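5-carboxyvanillate decarboxylase (Sphingomonas paucimobilis, PDB 4L6D) probably catalyses the manganese-dependent removal of a carboxyl group from 5-carboxyvanillate. Local coordinates at residues A[64-75]-A[103-114]; A[93-104]-A[128-138]. All coordinates share one frame; numbering follows the deposited sequence.

Contact 1: A[64-75]-A[103-114]; sequences MDSNGVDMHLLS and TVAANPTRFAGL
In a beta-alpha-beta unit of the TIM barrel, strands 71-75 and 111-114 lie side by side and parallel, with helix 86-106 in the connection between them, and His72 and Leu74 each face the partner strand with both backbone groups. His72 N bonds to Arg110 O at 3.0 Å and its carbonyl receives Ala112 N; Leu74 N and O continue the ladder to Ala112 O and Leu114 N. Just before strand 111-114, Arg110 reaches across to the turn that leads into strand 71-75. Its chain bends at chi2 (-55°) and chi3 (-60°), which turns the edge of the guanidinium to the end of helix 59-67 and the turn after it, where all its bonds lie near its own plane. NE donates to Asp70 O at 2.8 Å and NH2 to Val69 O at 2.9 Å, while NH1 and NH2 both converge on Asp65 OD1, NH1 reaching the syn lone pair at 2.8 Å. An alanine here would remove all four bonds and is likely to leave Asp65 without its ion pair and the 69-70 carbonyls without this donor group. On the sheet face of His72, Leu74 and Phe111, the Phe111 ring meets His72 CB at its edge and Leu74 CD1 obliquely, and Leu74 CD1 also touches Thr103 CG2 on the helix. The other face carries Leu73, whose CD1 lies 3.7 Å from Ala112 CB and also packs on Leu114 CD2. Beyond the pair, strand 5-11 bonds to the far edge of strand 71-76. Met64 adds a Met-aromatic contact, its SD 3.7 Å from Phe111 CE1 and placed obliquely to the ring, 56° off the normal through the centroid.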
loop_
_atom_site.group_PDB
_atom_site.type_symbol
_atom_site.label_atom_id
_atom_site.label_comp_id
_atom_site.label_asym_id
_atom_site.label_seq_id
_atom_site.Cartn_x
_atom_site.Cartn_y
_atom_site.Cartn_z
ATOM N N MET A 64 -17.571 -22.074 -15.270
ATOM C CA MET A 64 -17.398 -22.824 -14.031
ATOM C C MET A 64 -17.308 -24.314 -14.322
ATOM O O MET A 64 -16.437 -25.005 -13.802
ATOM C CB MET A 64 -18.532 -22.529 -13.047
ATOM C CG MET A 64 -18.483 -21.105 -12.482
ATOM S SD MET A 64 -20.048 -20.604 -11.726
ATOM C CE MET A 64 -20.134 -21.760 -10.350
ATOM N N ASP A 65 -18.186 -24.807 -15.185
ATOM C CA ASP A 65 -18.197 -26.227 -15.493
ATOM C C ASP A 65 -16.920 -26.678 -16.209
ATOM O O ASP A 65 -16.354 -27.722 -15.872
ATOM C CB ASP A 65 -19.445 -26.597 -16.307
ATOM C CG ASP A 65 -20.715 -26.560 -15.472
ATOM O OD1 ASP A 65 -20.614 -26.643 -14.234
ATOM O OD2 ASP A 65 -21.812 -26.456 -16.054
ATOM N N SER A 66 -16.460 -25.891 -17.177
ATOM C CA SER A 66 -15.279 -26.284 -17.944
ATOM C C SER A 66 -14.004 -26.242 -17.104
ATOM O O SER A 66 -13.041 -26.938 -17.407
ATOM C CB SER A 66 -15.125 -25.425 -19.209
ATOM O OG SER A 66 -14.754 -24.098 -18.885
ATOM N N ASN A 67 -14.006 -25.441 -16.041
ATOM C CA ASN A 67 -12.831 -25.324 -15.172
ATOM C C ASN A 67 -12.951 -26.046 -13.835
ATOM O O ASN A 67 -12.038 -25.991 -13.009
ATOM C CB ASN A 67 -12.495 -23.854 -14.934
ATOM C CG ASN A 67 -11.998 -23.176 -16.181
ATOM O OD1 ASN A 67 -10.833 -23.331 -16.557
ATOM N ND2 ASN A 67 -12.876 -22.419 -16.841
ATOM N N GLY A 68 -14.079 -26.715 -13.622
ATOM C CA GLY A 68 -14.283 -27.461 -12.389
ATOM C C GLY A 68 -14.446 -26.583 -11.160
ATOM O O GLY A 68 -14.021 -26.947 -10.066
ATOM N N VAL A 69 -15.063 -25.423 -11.335
ATOM C CA VAL A 69 -15.340 -24.532 -10.215
ATOM C C VAL A 69 -16.693 -24.877 -9.633
ATOM O O VAL A 69 -17.704 -24.772 -10.314
ATOM C CB VAL A 69 -15.364 -23.065 -10.647
ATOM C CG1 VAL A 69 -15.658 -22.166 -9.453
ATOM C CG2 VAL A 69 -14.037 -22.674 -11.304
ATOM N N ASP A 70 -16.709 -25.281 -8.369
ATOM C CA ASP A 70 -17.943 -25.694 -7.716
ATOM C C ASP A 70 -18.911 -24.530 -7.509
ATOM O O ASP A 70 -20.099 -24.653 -7.791
ATOM C CB ASP A 70 -17.629 -26.362 -6.371
ATOM C CG ASP A 70 -16.696 -27.554 -6.513
ATOM O OD1 ASP A 70 -15.529 -27.375 -6.940
ATOM O OD2 ASP A 70 -17.129 -28.675 -6.172
ATOM N N MET A 71 -18.407 -23.411 -7.001
ATOM C CA MET A 71 -19.272 -22.279 -6.654
ATOM C C MET A 71 -18.678 -20.903 -6.902
ATOM O O MET A 71 -17.461 -20.705 -6.845
ATOM C CB MET A 71 -19.655 -22.335 -5.162
ATOM C CG MET A 71 -20.369 -23.600 -4.725
ATOM S SD MET A 71 -20.916 -23.535 -3.003
ATOM C CE MET A 71 -22.416 -22.558 -3.200
ATOM N N HIS A 72 -19.570 -19.953 -7.159
ATOM C CA HIS A 72 -19.265 -18.536 -6.999
ATOM C C HIS A 72 -20.030 -17.996 -5.814
ATOM O O HIS A 72 -21.246 -18.230 -5.686
ATOM C CB HIS A 72 -19.719 -17.721 -8.202
ATOM C CG HIS A 72 -18.777 -17.745 -9.359
ATOM N ND1 HIS A 72 -18.855 -16.827 -10.384
ATOM C CD2 HIS A 72 -17.757 -18.580 -9.671
ATOM C CE1 HIS A 72 -17.907 -17.081 -11.269
ATOM N NE2 HIS A 72 -17.241 -18.150 -10.871
ATOM N N LEU A 73 -19.319 -17.271 -4.957
ATOM C CA LEU A 73 -19.943 -16.391 -3.966
ATOM C C LEU A 73 -20.137 -15.035 -4.631
ATOM O O LEU A 73 -19.170 -14.304 -4.878
ATOM C CB LEU A 73 -19.054 -16.276 -2.722
ATOM C CG LEU A 73 -19.512 -15.305 -1.635
ATOM C CD1 LEU A 73 -20.804 -15.787 -0.951
ATOM C CD2 LEU A 73 -18.383 -15.105 -0.615
ATOM N N LEU A 74 -21.387 -14.735 -4.959
ATOM C CA LEU A 74 -21.722 -13.544 -5.741
ATOM C C LEU A 74 -21.834 -12.308 -4.858
ATOM O O LEU A 74 -22.269 -12.393 -3.711
ATOM C CB LEU A 74 -23.051 -13.752 -6.469
ATOM C CG LEU A 74 -23.153 -14.974 -7.383
ATOM C CD1 LEU A 74 -24.596 -15.186 -7.844
ATOM C CD2 LEU A 74 -22.241 -14.820 -8.595
ATOM N N SER A 75 -21.469 -11.156 -5.420
ATOM C CA SER A 75 -21.614 -9.867 -4.745
ATOM C C SER A 75 -22.011 -8.827 -5.775
ATOM O O SER A 75 -21.479 -8.825 -6.890
ATOM C CB SER A 75 -20.290 -9.464 -4.072
ATOM O OG SER A 75 -19.172 -9.728 -4.918
ATOM N N THR A 103 -31.524 -15.414 -6.978
ATOM C CA THR A 103 -30.494 -15.995 -7.833
ATOM C C THR A 103 -29.838 -17.196 -7.159
ATOM O O THR A 103 -29.660 -18.259 -7.766
ATOM C CB THR A 103 -29.434 -14.950 -8.171
ATOM O OG1 THR A 103 -30.048 -13.923 -8.954
ATOM C CG2 THR A 103 -28.286 -15.574 -8.961
ATOM N N VAL A 104 -29.473 -17.019 -5.899
ATOM C CA VAL A 104 -28.889 -18.108 -5.138
ATOM C C VAL A 104 -29.829 -19.305 -5.030
ATOM O O VAL A 104 -29.433 -20.450 -5.267
ATOM C CB VAL A 104 -28.445 -17.614 -3.751
ATOM C CG1 VAL A 104 -28.143 -18.790 -2.824
ATOM C CG2 VAL A 104 -27.231 -16.715 -3.896
ATOM N N ALA A 105 -31.085 -19.043 -4.694
ATOM C CA ALA A 105 -32.067 -20.108 -4.521
ATOM C C ALA A 105 -32.346 -20.892 -5.808
ATOM O O ALA A 105 -32.786 -22.041 -5.763
ATOM C CB ALA A 105 -33.364 -19.530 -3.960
ATOM N N ALA A 106 -32.094 -20.271 -6.957
ATOM C CA ALA A 106 -32.271 -20.957 -8.230
ATOM C C ALA A 106 -31.226 -22.039 -8.493
ATOM O O ALA A 106 -31.495 -23.004 -9.204
ATOM C CB ALA A 106 -32.301 -19.958 -9.375
ATOM N N ASN A 107 -30.029 -21.871 -7.938
ATOM C CA ASN A 107 -28.947 -22.839 -8.127
ATOM C C ASN A 107 -28.057 -22.864 -6.901
ATOM O O ASN A 107 -26.885 -22.477 -6.976
ATOM C CB ASN A 107 -28.073 -22.486 -9.344
ATOM C CG ASN A 107 -28.756 -22.776 -10.665
ATOM O OD1 ASN A 107 -28.836 -23.929 -11.106
ATOM N ND2 ASN A 107 -29.240 -21.726 -11.316
ATOM N N PRO A 108 -28.597 -23.333 -5.769
ATOM C CA PRO A 108 -27.912 -23.144 -4.487
ATOM C C PRO A 108 -26.677 -24.017 -4.291
ATOM O O PRO A 108 -25.932 -23.767 -3.344
ATOM C CB PRO A 108 -28.992 -23.511 -3.460
ATOM C CG PRO A 108 -29.896 -24.455 -4.181
ATOM C CD PRO A 108 -29.933 -23.941 -5.600
ATOM N N THR A 109 -26.459 -25.018 -5.144
ATOM C CA THR A 109 -25.220 -25.784 -5.052
ATOM C C THR A 109 -24.090 -25.123 -5.841
ATOM O O THR A 109 -22.921 -25.491 -5.674
ATOM C CB THR A 109 -25.375 -27.238 -5.527
ATOM O OG1 THR A 109 -25.586 -27.255 -6.941
ATOM C CG2 THR A 109 -26.525 -27.930 -4.804
ATOM N N ARG A 110 -24.437 -24.147 -6.684
ATOM C CA ARG A 110 -23.437 -23.463 -7.511
ATOM C C ARG A 110 -23.218 -22.007 -7.125
ATOM O O ARG A 110 -22.174 -21.436 -7.427
ATOM C CB ARG A 110 -23.796 -23.535 -8.996
ATOM C CG ARG A 110 -24.100 -24.955 -9.509
ATOM C CD ARG A 110 -22.968 -25.972 -9.247
ATOM N NE ARG A 110 -21.681 -25.639 -9.874
ATOM C CZ ARG A 110 -21.380 -25.884 -11.145
ATOM N NH1 ARG A 110 -22.274 -26.441 -11.943
ATOM N NH2 ARG A 110 -20.190 -25.553 -11.633
ATOM N N PHE A 111 -24.194 -21.400 -6.461
ATOM C CA PHE A 111 -24.057 -19.995 -6.115
ATOM C C PHE A 111 -24.395 -19.731 -4.670
ATOM O O PHE A 111 -25.384 -20.249 -4.156
ATOM C CB PHE A 111 -24.902 -19.124 -7.053
ATOM C CG PHE A 111 -24.478 -19.238 -8.488
ATOM C CD1 PHE A 111 -23.304 -18.636 -8.914
ATOM C CD2 PHE A 111 -25.202 -20.000 -9.388
ATOM C CE1 PHE A 111 -22.879 -18.766 -10.223
ATOM C CE2 PHE A 111 -24.783 -20.134 -10.695
ATOM C CZ PHE A 111 -23.617 -19.520 -11.111
ATOM N N ALA A 112 -23.546 -18.938 -4.029
ATOM C CA ALA A 112 -23.842 -18.362 -2.725
ATOM C C ALA A 112 -23.873 -16.849 -2.942
ATOM O O ALA A 112 -23.506 -16.377 -4.018
ATOM C CB ALA A 112 -22.781 -18.767 -1.695
ATOM N N GLY A 113 -24.315 -16.079 -1.949
ATOM C CA GLY A 113 -24.445 -14.652 -2.158
ATOM C C GLY A 113 -24.201 -13.778 -0.950
ATOM O O GLY A 113 -24.529 -14.139 0.180
ATOM N N LEU A 114 -23.618 -12.611 -1.218
ATOM C CA LEU A 114 -23.424 -11.565 -0.225
ATOM C C LEU A 114 -24.451 -10.474 -0.462
ATOM O O LEU A 114 -24.626 -10.000 -1.592
ATOM C CB LEU A 114 -22.025 -10.972 -0.353
ATOM C CG LEU A 114 -20.861 -11.963 -0.194
ATOM C CD1 LEU A 114 -19.541 -11.225 -0.310
ATOM C CD2 LEU A 114 -20.950 -12.679 1.154
#

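Contact 2: A[93-104]-A[128-138]; sequences ARIANDLMAQTV and EIERVATQLRL. With VNL (4-hydroxy-3-methoxybenzoate), chain K.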
loop_
_atom_site.group_PDB
_atom_site.type_symbol
_atom_site.label_atom_id
_atom_site.label_comp_id
_atom_site.label_asym_id
_atom_site.label_seq_id
_atom_site.Cartn_x
_atom_site.Cartn_y
_atom_site.Cartn_z
ATOM N N ALA A 93 -30.732 -1.357 -2.624
ATOM C CA ALA A 93 -30.062 -2.420 -1.887
ATOM C C ALA A 93 -31.069 -3.503 -1.542
ATOM O O ALA A 93 -30.778 -4.691 -1.680
ATOM C CB ALA A 93 -29.392 -1.878 -0.622
ATOM N N ARG A 94 -32.247 -3.090 -1.094
ATOM C CA ARG A 94 -33.286 -4.045 -0.740
ATOM C C ARG A 94 -33.649 -4.897 -1.958
ATOM O O ARG A 94 -33.739 -6.127 -1.857
ATOM C CB ARG A 94 -34.507 -3.309 -0.173
ATOM C CG ARG A 94 -35.537 -4.205 0.515
ATOM C CD ARG A 94 -36.458 -4.884 -0.477
ATOM N NE ARG A 94 -37.286 -3.909 -1.181
ATOM C CZ ARG A 94 -37.936 -4.158 -2.310
ATOM N NH1 ARG A 94 -38.674 -3.208 -2.862
ATOM N NH2 ARG A 94 -37.835 -5.349 -2.888
ATOM N N ILE A 95 -33.844 -4.244 -3.104
ATOM C CA ILE A 95 -34.200 -4.944 -4.339
ATOM C C ILE A 95 -33.074 -5.866 -4.788
ATOM O O ILE A 95 -33.301 -7.040 -5.110
ATOM C CB ILE A 95 -34.553 -3.940 -5.451
ATOM C CG1 ILE A 95 -35.893 -3.263 -5.140
ATOM C CG2 ILE A 95 -34.584 -4.620 -6.824
ATOM C CD1 ILE A 95 -36.180 -2.057 -6.014
ATOM N N ALA A 96 -31.849 -5.347 -4.777
ATOM C CA ALA A 96 -30.696 -6.141 -5.182
ATOM C C ALA A 96 -30.495 -7.336 -4.256
ATOM O O ALA A 96 -30.049 -8.402 -4.690
ATOM C CB ALA A 96 -29.439 -5.298 -5.216
ATOM N N ASN A 97 -30.821 -7.166 -2.975
ATOM C CA ASN A 97 -30.709 -8.285 -2.035
ATOM C C ASN A 97 -31.766 -9.357 -2.274
ATOM O O ASN A 97 -31.480 -10.556 -2.199
ATOM C CB ASN A 97 -30.769 -7.802 -0.586
ATOM C CG ASN A 97 -29.517 -7.058 -0.174
ATOM O OD1 ASN A 97 -28.465 -7.197 -0.797
ATOM N ND2 ASN A 97 -29.618 -6.288 0.903
ATOM N N ASP A 98 -32.990 -8.936 -2.585
ATOM C CA ASP A 98 -34.025 -9.895 -2.952
ATOM C C ASP A 98 -33.608 -10.654 -4.203
ATOM O O ASP A 98 -33.788 -11.867 -4.289
ATOM C CB ASP A 98 -35.358 -9.198 -3.216
ATOM C CG ASP A 98 -36.061 -8.770 -1.950
ATOM O OD1 ASP A 98 -35.662 -9.223 -0.861
ATOM O OD2 ASP A 98 -37.044 -8.002 -2.053
ATOM N N LEU A 99 -33.064 -9.933 -5.183
ATOM C CA LEU A 99 -32.657 -10.569 -6.431
ATOM C C LEU A 99 -31.457 -11.496 -6.214
ATOM O O LEU A 99 -31.381 -12.569 -6.812
ATOM C CB LEU A 99 -32.360 -9.514 -7.505
ATOM C CG LEU A 99 -33.618 -8.811 -8.024
ATOM C CD1 LEU A 99 -33.254 -7.652 -8.935
ATOM C CD2 LEU A 99 -34.511 -9.797 -8.765
ATOM N N MET A 100 -30.533 -11.086 -5.350
ATOM C CA MET A 100 -29.420 -11.958 -4.979
ATOM C C MET A 100 -29.919 -13.259 -4.336
ATOM O O MET A 100 -29.492 -14.356 -4.712
ATOM C CB MET A 100 -28.468 -11.248 -4.015
ATOM C CG MET A 100 -27.286 -12.119 -3.571
ATOM S SD MET A 100 -26.111 -12.411 -4.907
ATOM C CE MET A 100 -25.242 -10.852 -4.926
ATOM N N ALA A 101 -30.831 -13.146 -3.375
ATOM C CA ALA A 101 -31.377 -14.347 -2.734
ATOM C C ALA A 101 -32.101 -15.257 -3.722
ATOM O O ALA A 101 -31.986 -16.481 -3.659
ATOM C CB ALA A 101 -32.294 -13.979 -1.557
ATOM N N GLN A 102 -32.835 -14.661 -4.653
ATOM C CA GLN A 102 -33.555 -15.445 -5.645
ATOM C C GLN A 102 -32.603 -16.110 -6.634
ATOM O O GLN A 102 -32.840 -17.240 -7.066
ATOM C CB GLN A 102 -34.591 -14.585 -6.373
ATOM C CG GLN A 102 -35.752 -14.205 -5.460
ATOM C CD GLN A 102 -36.643 -13.101 -6.008
ATOM O OE1 GLN A 102 -36.661 -12.830 -7.207
ATOM N NE2 GLN A 102 -37.379 -12.451 -5.117
ATOM N N THR A 103 -31.524 -15.414 -6.978
ATOM C CA THR A 103 -30.494 -15.995 -7.833
ATOM C C THR A 103 -29.838 -17.196 -7.159
ATOM O O THR A 103 -29.660 -18.259 -7.766
ATOM C CB THR A 103 -29.434 -14.950 -8.171
ATOM O OG1 THR A 103 -30.048 -13.923 -8.954
ATOM C CG2 THR A 103 -28.286 -15.574 -8.961
ATOM N N VAL A 104 -29.473 -17.019 -5.899
ATOM C CA VAL A 104 -28.889 -18.108 -5.138
ATOM C C VAL A 104 -29.829 -19.305 -5.030
ATOM O O VAL A 104 -29.433 -20.450 -5.267
ATOM C CB VAL A 104 -28.445 -17.614 -3.751
ATOM C CG1 VAL A 104 -28.143 -18.790 -2.824
ATOM C CG2 VAL A 104 -27.231 -16.715 -3.896
ATOM N N GLU A 128 -31.808 -3.566 7.177
ATOM C CA GLU A 128 -31.602 -4.416 6.011
ATOM C C GLU A 128 -30.589 -5.524 6.285
ATOM O O GLU A 128 -30.771 -6.664 5.851
ATOM C CB GLU A 128 -31.195 -3.581 4.791
ATOM C CG GLU A 128 -31.017 -4.373 3.484
ATOM C CD GLU A 128 -32.271 -5.097 3.007
ATOM O OE1 GLU A 128 -33.379 -4.851 3.534
ATOM O OE2 GLU A 128 -32.138 -5.932 2.091
ATOM N N ILE A 129 -29.532 -5.191 7.018
ATOM C CA ILE A 129 -28.531 -6.184 7.404
ATOM C C ILE A 129 -29.192 -7.317 8.190
ATOM O O ILE A 129 -28.939 -8.490 7.910
ATOM C CB ILE A 129 -27.380 -5.518 8.178
ATOM C CG1 ILE A 129 -26.532 -4.712 7.197
ATOM C CG2 ILE A 129 -26.525 -6.553 8.918
ATOM C CD1 ILE A 129 -25.685 -3.633 7.833
ATOM N N GLU A 130 -30.062 -6.970 9.133
ATOM C CA GLU A 130 -30.783 -7.986 9.889
ATOM C C GLU A 130 -31.653 -8.835 8.966
ATOM O O GLU A 130 -31.701 -10.055 9.112
ATOM C CB GLU A 130 -31.633 -7.352 10.991
ATOM C CG GLU A 130 -32.516 -8.355 11.722
ATOM C CD GLU A 130 -33.251 -7.750 12.899
ATOM O OE1 GLU A 130 -34.128 -8.440 13.452
ATOM O OE2 GLU A 130 -32.951 -6.595 13.273
ATOM N N ARG A 131 -32.322 -8.201 8.005
ATOM C CA ARG A 131 -33.168 -8.943 7.069
ATOM C C ARG A 131 -32.342 -9.899 6.199
ATOM O O ARG A 131 -32.758 -11.035 5.952
ATOM C CB ARG A 131 -33.991 -7.979 6.196
ATOM C CG ARG A 131 -35.072 -8.657 5.363
ATOM C CD ARG A 131 -35.840 -7.663 4.486
ATOM N NE ARG A 131 -35.050 -7.242 3.334
ATOM C CZ ARG A 131 -35.151 -7.775 2.120
ATOM N NH1 ARG A 131 -34.380 -7.322 1.141
ATOM N NH2 ARG A 131 -36.025 -8.744 1.874
ATOM N N VAL A 132 -31.183 -9.434 5.742
ATOM C CA VAL A 132 -30.276 -10.258 4.946
ATOM C C VAL A 132 -29.876 -11.518 5.713
ATOM O O VAL A 132 -29.887 -12.623 5.164
ATOM C CB VAL A 132 -29.021 -9.438 4.534
ATOM C CG1 VAL A 132 -27.907 -10.338 4.028
ATOM C CG2 VAL A 132 -29.397 -8.391 3.484
ATOM N N ALA A 133 -29.563 -11.342 6.994
ATOM C CA ALA A 133 -29.104 -12.436 7.836
ATOM C C ALA A 133 -30.214 -13.416 8.194
ATOM O O ALA A 133 -30.026 -14.627 8.076
ATOM C CB ALA A 133 -28.451 -11.885 9.107
ATOM N N THR A 134 -31.368 -12.900 8.614
ATOM C CA THR A 134 -32.387 -13.744 9.229
ATOM C C THR A 134 -33.531 -14.158 8.319
ATOM O O THR A 134 -34.137 -15.207 8.541
ATOM C CB THR A 134 -32.983 -13.087 10.490
ATOM O OG1 THR A 134 -33.742 -11.929 10.124
ATOM C CG2 THR A 134 -31.887 -12.683 11.441
ATOM N N GLN A 135 -33.834 -13.346 7.309
ATOM C CA GLN A 135 -34.967 -13.639 6.439
ATOM C C GLN A 135 -34.503 -14.184 5.089
ATOM O O GLN A 135 -34.982 -15.235 4.648
ATOM C CB GLN A 135 -35.857 -12.405 6.268
ATOM C CG GLN A 135 -36.358 -11.808 7.592
ATOM C CD GLN A 135 -37.036 -12.826 8.501
ATOM O OE1 GLN A 135 -36.725 -12.913 9.691
ATOM N NE2 GLN A 135 -37.967 -13.594 7.950
ATOM N N LEU A 136 -33.575 -13.478 4.443
ATOM C CA LEU A 136 -33.007 -13.944 3.178
ATOM C C LEU A 136 -31.998 -15.067 3.400
ATOM O O LEU A 136 -31.748 -15.877 2.508
ATOM C CB LEU A 136 -32.335 -12.795 2.434
ATOM C CG LEU A 136 -33.298 -11.682 2.023
ATOM C CD1 LEU A 136 -32.540 -10.630 1.255
ATOM C CD2 LEU A 136 -34.420 -12.248 1.188
ATOM N N ARG A 137 -31.423 -15.102 4.597
ATOM C CA ARG A 137 -30.439 -16.116 4.964
ATOM C C ARG A 137 -29.264 -16.154 3.983
ATOM O O ARG A 137 -28.737 -17.219 3.645
ATOM C CB ARG A 137 -31.105 -17.488 5.128
ATOM C CG ARG A 137 -31.978 -17.587 6.378
ATOM C CD ARG A 137 -32.956 -18.750 6.302
ATOM N NE ARG A 137 -34.188 -18.359 5.618
ATOM C CZ ARG A 137 -35.309 -17.993 6.236
ATOM N NH1 ARG A 137 -35.368 -17.979 7.562
ATOM N NH2 ARG A 137 -36.377 -17.645 5.528
ATOM N N LEU A 138 -28.842 -14.976 3.544
ATOM C CA LEU A 138 -27.674 -14.878 2.676
ATOM C C LEU A 138 -26.379 -15.193 3.425
ATOM O O LEU A 138 -26.360 -15.308 4.654
ATOM C CB LEU A 138 -27.615 -13.521 1.967
ATOM C CG LEU A 138 -28.621 -13.411 0.816
ATOM C CD1 LEU A 138 -28.764 -11.963 0.393
ATOM C CD2 LEU A 138 -28.179 -14.267 -0.352
HETATM C C1 VNL K . -37.863 0.955 -0.160
HETATM C CO1 VNL K . -36.725 1.269 0.606
HETATM C CO2 VNL K . -38.733 1.967 -0.630
HETATM C CM1 VNL K . -36.421 2.607 0.919
HETATM C CM2 VNL K . -38.445 3.301 -0.338
HETATM O OM VNL K . -39.216 4.351 -0.756
HETATM C CZ VNL K . -37.246 3.630 0.455
HETATM C CC VNL K . -38.173 -0.481 -0.475
HETATM C CV VNL K . -40.334 4.134 -1.647
HETATM O O1 VNL K . -37.622 -1.397 0.181
HETATM O O2 VNL K . -38.996 -0.717 -1.398
HETATM O O3 VNL K . -37.035 4.956 0.762
#
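Two helices of the barrel's outer layer, 86-106 and 122-134, run side by side and almost parallel, their local axes 11.1 Å apart and 7° from alignment, and a salt-bridge network joins them at one end of an apolar seam. Arg131 is its hub. Side-on, it grips Glu128 of its own helix, NE to OE1 and NH1 to OE2. Across the gap NH1 and NH2 both reach Asp98 OD1, NH2 at 2.8 Å by the syn lone pair and NH1 from above the carboxylate plane, for that carboxylate stands almost perpendicular to the guanidinium. Glu128 OE2 has a second donor: Asn97 ND2 comes to its anti lone pair at 2.8 Å in a nearly straight bond (174°), the amide and carboxylate almost coplanar. Asn97 OD1 accepts from Thr116 N, so both ends of this buried amide are held. The other oxygen of Asp98, OD2, takes Arg94 NH2 at 2.9 Å. With CG anti to the backbone N (chi1 -167°), the Arg94 chain passes over one face of the Arg131 guanidinium and still presents NE and NH1 to the vanillate carboxylate, each 2.9 Å from its oxygen, O1 and O2. The two carboxylates and the ligand probably offset the neighbouring arginine charges. Farther along, Leu136 CD2 rests 3.9 Å from Ala101 CB, and Leu138 CD2 packs against Met100 CG. Such side-by-side packing of successive helices around a parallel barrel is characteristic of the TIM-barrel architecture of amidohydrolases, here with a peripheral vanillate site at the helix surface.

Contacts 1 and 2 show two layers of one barrel wall, strand against strand and helix against helix, with centres 16 Å apart. Helix 86-106 serves both, and Thr103 and Val104 belong to each. The layers meet at Met100, whose CE lies 3.5 Å from Leu114 O and 3.6 Å from Leu74 O, and at Leu138, whose CB is 3.6 Å from Gly113 O. Ser75, at the end of segment 64-75, brings contact 1 to the active site: its side chain is about 6 Å from a bound manganese and about 7 Å from a vanillate. In contact 2 the Leu138 side chain also lies about 6 Å from a bound manganese, whereas the vanillate held by Arg94 is a different molecule.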